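Local structure of aminopentol aminotransferase (Sphingopyxis macrogoltabida, 6HBS) at residues Thr339-Asp351 / Tyr371-Ala383. The protein transfers the amino group of aminopentol, the hydrolysis product of fumonisin B1, to pyruvate with pyridoxal 5'-phosphate as cofactor. Residues are numbered along the deposited sequence; the frame is centred on the assembly and turned at random.
Sequences TGPAQMPQIFFAD and YVHPYHNMFLSAA
Two backbone bonds hold the segments together: M378 N gives a nearly straight one to P345 O (2.8 Å, 177°), and L380 N gives another to Q343 O. M378 can be followed outward from there. Its CB lies by P345 O, and M378 CB is 4.1 Å from P345 CD; SD receives a weak bond from H373 N; the chain then bends (chi3 -81°), bringing M378 CE 3.8 Å from I347 CD1, the two side chains crossing at about a right angle. M344 CE packs 3.8 Å from F379 CE2, and its SD makes an oblique Met-aromatic contact with the ring, while N377 ND2 lies over one face of that ring and donates to M378 O; N377 OD1 is held by R233. Q346 leaves with CG anti to the backbone N (chi1 -175°), CG over the rim of one F348 face, then bends at chi2, turning its amide toward H376 and N377. Water 1 accepts from I347 N and lies within bonding distance of Q346 OE1 and, across the contact, H373 O; NE2 binds E203 O. A leucine in place of Q346 would probably cost water 1 one partner and E203 O the donor NE2 supplies. Water 2 donates to both I347 O and H373 O. The contact ties strand 346-349 to the loop before helix 386-405 in a class-III aminotransferase, beside the cofactor site: the H376 side chain is about 6 Å from bound PLP, and that of F379 about 5 Å from that of K258, by similarity the cofactor-carrying lysine.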
# COMPACT_ATOMS: atom_id res chain seq x y z
N THR A 339 -10.21 26.78 12.14
CA THR A 339 -8.98 26.49 12.86
C THR A 339 -7.98 25.78 11.96
O THR A 339 -8.34 25.19 10.94
CB THR A 339 -9.27 25.69 14.13
OG1 THR A 339 -9.91 24.45 13.82
CG2 THR A 339 -10.13 26.48 15.10
N GLY A 340 -6.73 25.83 12.39
CA GLY A 340 -5.58 25.41 11.64
C GLY A 340 -5.31 26.33 10.46
O GLY A 340 -5.99 27.33 10.24
N PRO A 341 -4.31 25.98 9.64
CA PRO A 341 -3.94 26.81 8.50
C PRO A 341 -5.14 26.95 7.55
O PRO A 341 -5.88 26.00 7.34
CB PRO A 341 -2.81 26.03 7.82
CG PRO A 341 -2.40 25.00 8.83
CD PRO A 341 -3.63 24.68 9.65
N ALA A 342 -5.30 28.13 6.94
CA ALA A 342 -6.42 28.38 6.03
C ALA A 342 -6.37 27.43 4.83
O ALA A 342 -7.43 27.13 4.26
CB ALA A 342 -6.41 29.82 5.55
N GLN A 343 -5.18 26.96 4.44
CA GLN A 343 -5.02 26.00 3.30
C GLN A 343 -5.39 24.54 3.68
O GLN A 343 -5.44 23.66 2.79
CB GLN A 343 -3.60 26.09 2.73
CG GLN A 343 -2.47 25.59 3.63
CD GLN A 343 -1.82 26.64 4.50
OE1 GLN A 343 -2.48 27.56 4.95
NE2 GLN A 343 -0.52 26.50 4.75
N MET A 344 -5.54 24.24 4.98
CA MET A 344 -6.01 22.93 5.45
C MET A 344 -6.99 23.15 6.59
O MET A 344 -6.70 22.78 7.72
CB MET A 344 -4.87 22.05 5.97
CG MET A 344 -3.91 21.64 4.91
SD MET A 344 -2.57 20.54 5.49
CE MET A 344 -3.41 19.28 6.45
N PRO A 345 -8.15 23.78 6.31
CA PRO A 345 -8.99 24.30 7.38
C PRO A 345 -9.97 23.30 7.98
O PRO A 345 -10.47 22.40 7.29
CB PRO A 345 -9.74 25.46 6.68
CG PRO A 345 -9.90 24.98 5.26
CD PRO A 345 -8.65 24.15 4.98
N GLN A 346 -10.19 23.44 9.28
CA GLN A 346 -11.28 22.80 9.98
C GLN A 346 -12.31 23.90 10.24
O GLN A 346 -11.98 24.96 10.79
CB GLN A 346 -10.76 22.18 11.28
CG GLN A 346 -11.78 21.36 12.06
CD GLN A 346 -11.83 19.94 11.57
OE1 GLN A 346 -12.30 19.68 10.47
NE2 GLN A 346 -11.33 19.01 12.40
N ILE A 347 -13.54 23.68 9.78
CA ILE A 347 -14.57 24.72 9.80
C ILE A 347 -15.79 24.14 10.53
O ILE A 347 -16.57 23.41 9.97
CB ILE A 347 -14.91 25.19 8.37
CG1 ILE A 347 -13.67 25.73 7.64
CG2 ILE A 347 -16.02 26.23 8.41
CD1 ILE A 347 -13.89 26.08 6.16
N PHE A 348 -15.85 24.43 11.83
CA PHE A 348 -16.91 24.03 12.69
C PHE A 348 -17.77 25.25 13.09
O PHE A 348 -17.36 26.41 12.88
CB PHE A 348 -16.34 23.42 13.97
CG PHE A 348 -15.67 22.06 13.85
CD1 PHE A 348 -15.65 21.34 12.66
CD2 PHE A 348 -15.05 21.50 14.96
CE1 PHE A 348 -15.03 20.10 12.59
CE2 PHE A 348 -14.41 20.27 14.87
CZ PHE A 348 -14.42 19.57 13.69
N PHE A 349 -18.92 24.97 13.70
CA PHE A 349 -19.76 25.99 14.33
C PHE A 349 -19.48 26.06 15.84
O PHE A 349 -19.37 25.04 16.53
CB PHE A 349 -21.22 25.69 14.02
CG PHE A 349 -21.61 26.07 12.62
CD1 PHE A 349 -21.27 25.25 11.55
CD2 PHE A 349 -22.30 27.23 12.37
CE1 PHE A 349 -21.59 25.61 10.24
CE2 PHE A 349 -22.62 27.59 11.06
CZ PHE A 349 -22.26 26.78 10.00
N ALA A 350 -19.40 27.29 16.38
CA ALA A 350 -19.35 27.46 17.85
C ALA A 350 -20.67 26.93 18.44
O ALA A 350 -21.68 27.00 17.80
CB ALA A 350 -19.12 28.91 18.22
N ASP A 351 -20.62 26.32 19.63
CA ASP A 351 -21.83 25.89 20.41
C ASP A 351 -22.66 24.89 19.61
O ASP A 351 -23.90 25.00 19.57
CB ASP A 351 -22.72 27.09 20.78
CG ASP A 351 -21.95 28.20 21.47
OD1 ASP A 351 -21.24 27.87 22.43
OD2 ASP A 351 -22.04 29.36 21.01
N TYR A 371 -18.40 20.92 -2.04
CA TYR A 371 -18.18 19.81 -1.13
C TYR A 371 -17.27 20.30 -0.01
O TYR A 371 -16.07 20.46 -0.20
CB TYR A 371 -17.55 18.61 -1.86
CG TYR A 371 -17.62 17.29 -1.12
CD1 TYR A 371 -16.93 17.08 0.07
CD2 TYR A 371 -18.37 16.23 -1.63
CE1 TYR A 371 -16.99 15.86 0.73
CE2 TYR A 371 -18.43 15.00 -0.98
CZ TYR A 371 -17.73 14.81 0.20
OH TYR A 371 -17.79 13.61 0.82
N VAL A 372 -17.85 20.47 1.17
CA VAL A 372 -17.14 20.77 2.40
C VAL A 372 -17.52 19.72 3.45
O VAL A 372 -18.54 19.03 3.33
CB VAL A 372 -17.46 22.19 2.91
CG1 VAL A 372 -16.85 23.26 2.03
CG2 VAL A 372 -18.96 22.39 3.09
N HIS A 373 -16.71 19.62 4.50
CA HIS A 373 -16.77 18.50 5.41
C HIS A 373 -17.05 18.98 6.82
O HIS A 373 -16.34 19.85 7.30
CB HIS A 373 -15.49 17.67 5.34
CG HIS A 373 -15.65 16.26 5.83
ND1 HIS A 373 -16.02 15.95 7.13
CD2 HIS A 373 -15.41 15.08 5.22
CE1 HIS A 373 -16.08 14.64 7.26
NE2 HIS A 373 -15.72 14.08 6.10
N PRO A 374 -18.08 18.44 7.51
CA PRO A 374 -18.42 18.90 8.85
C PRO A 374 -17.59 18.33 10.01
O PRO A 374 -17.76 18.86 11.12
CB PRO A 374 -19.87 18.42 8.99
CG PRO A 374 -19.91 17.15 8.21
CD PRO A 374 -19.05 17.45 7.00
N TYR A 375 -16.72 17.31 9.79
CA TYR A 375 -15.92 16.78 10.94
C TYR A 375 -14.42 16.56 10.62
O TYR A 375 -13.63 16.40 11.55
CB TYR A 375 -16.62 15.57 11.58
CG TYR A 375 -16.65 14.30 10.79
CD1 TYR A 375 -15.49 13.55 10.59
CD2 TYR A 375 -17.83 13.81 10.26
CE1 TYR A 375 -15.51 12.35 9.87
CE2 TYR A 375 -17.86 12.63 9.53
CZ TYR A 375 -16.70 11.89 9.35
OH TYR A 375 -16.72 10.74 8.62
N HIS A 376 -14.02 16.59 9.35
CA HIS A 376 -12.66 16.31 8.92
C HIS A 376 -12.09 17.57 8.29
O HIS A 376 -12.80 18.28 7.56
CB HIS A 376 -12.62 15.15 7.92
CG HIS A 376 -11.27 14.61 7.57
ND1 HIS A 376 -10.35 15.33 6.82
CD2 HIS A 376 -10.70 13.40 7.81
CE1 HIS A 376 -9.25 14.61 6.64
NE2 HIS A 376 -9.45 13.39 7.24
N ASN A 377 -10.80 17.82 8.51
CA ASN A 377 -10.21 19.00 7.92
C ASN A 377 -10.27 18.90 6.40
O ASN A 377 -10.28 17.80 5.82
CB ASN A 377 -8.76 19.28 8.35
CG ASN A 377 -7.77 18.30 7.75
OD1 ASN A 377 -7.55 17.24 8.31
ND2 ASN A 377 -7.18 18.65 6.61
N MET A 378 -10.33 20.09 5.78
CA MET A 378 -10.34 20.25 4.34
C MET A 378 -8.96 20.62 3.84
O MET A 378 -8.00 20.69 4.61
CB MET A 378 -11.41 21.29 3.98
CG MET A 378 -12.77 20.68 4.13
SD MET A 378 -14.11 21.87 4.24
CE MET A 378 -13.98 22.33 5.97
N PHE A 379 -8.85 20.78 2.53
CA PHE A 379 -7.62 21.04 1.85
C PHE A 379 -7.86 21.99 0.67
O PHE A 379 -8.89 21.89 -0.01
CB PHE A 379 -7.03 19.76 1.26
CG PHE A 379 -6.70 18.66 2.24
CD1 PHE A 379 -7.68 17.81 2.73
CD2 PHE A 379 -5.40 18.50 2.70
CE1 PHE A 379 -7.35 16.78 3.60
CE2 PHE A 379 -5.07 17.49 3.60
CZ PHE A 379 -6.04 16.61 4.01
N LEU A 380 -6.90 22.87 0.43
CA LEU A 380 -6.85 23.66 -0.80
C LEU A 380 -5.84 23.04 -1.76
O LEU A 380 -4.80 22.53 -1.36
CB LEU A 380 -6.47 25.12 -0.49
CG LEU A 380 -7.63 26.07 -0.25
CD1 LEU A 380 -8.46 26.29 -1.50
CD2 LEU A 380 -8.51 25.59 0.90
N SER A 381 -6.16 23.15 -3.06
CA SER A 381 -5.28 22.80 -4.18
C SER A 381 -4.84 24.09 -4.89
O SER A 381 -5.56 25.12 -4.87
CB SER A 381 -5.99 21.86 -5.14
OG SER A 381 -6.77 22.58 -6.11
N ALA A 382 -3.70 24.01 -5.59
CA ALA A 382 -3.26 25.10 -6.47
C ALA A 382 -4.20 25.26 -7.68
O ALA A 382 -4.05 26.26 -8.40
CB ALA A 382 -1.84 24.87 -6.94
N ALA A 383 -5.16 24.34 -7.92
CA ALA A 383 -6.10 24.47 -9.01
C ALA A 383 -7.37 25.22 -8.60
O ALA A 383 -8.17 25.53 -9.48
CB ALA A 383 -6.47 23.13 -9.57
O HOH W 1 -14.40 20.95 9.06
O HOH W 2 -17.54 22.43 7.64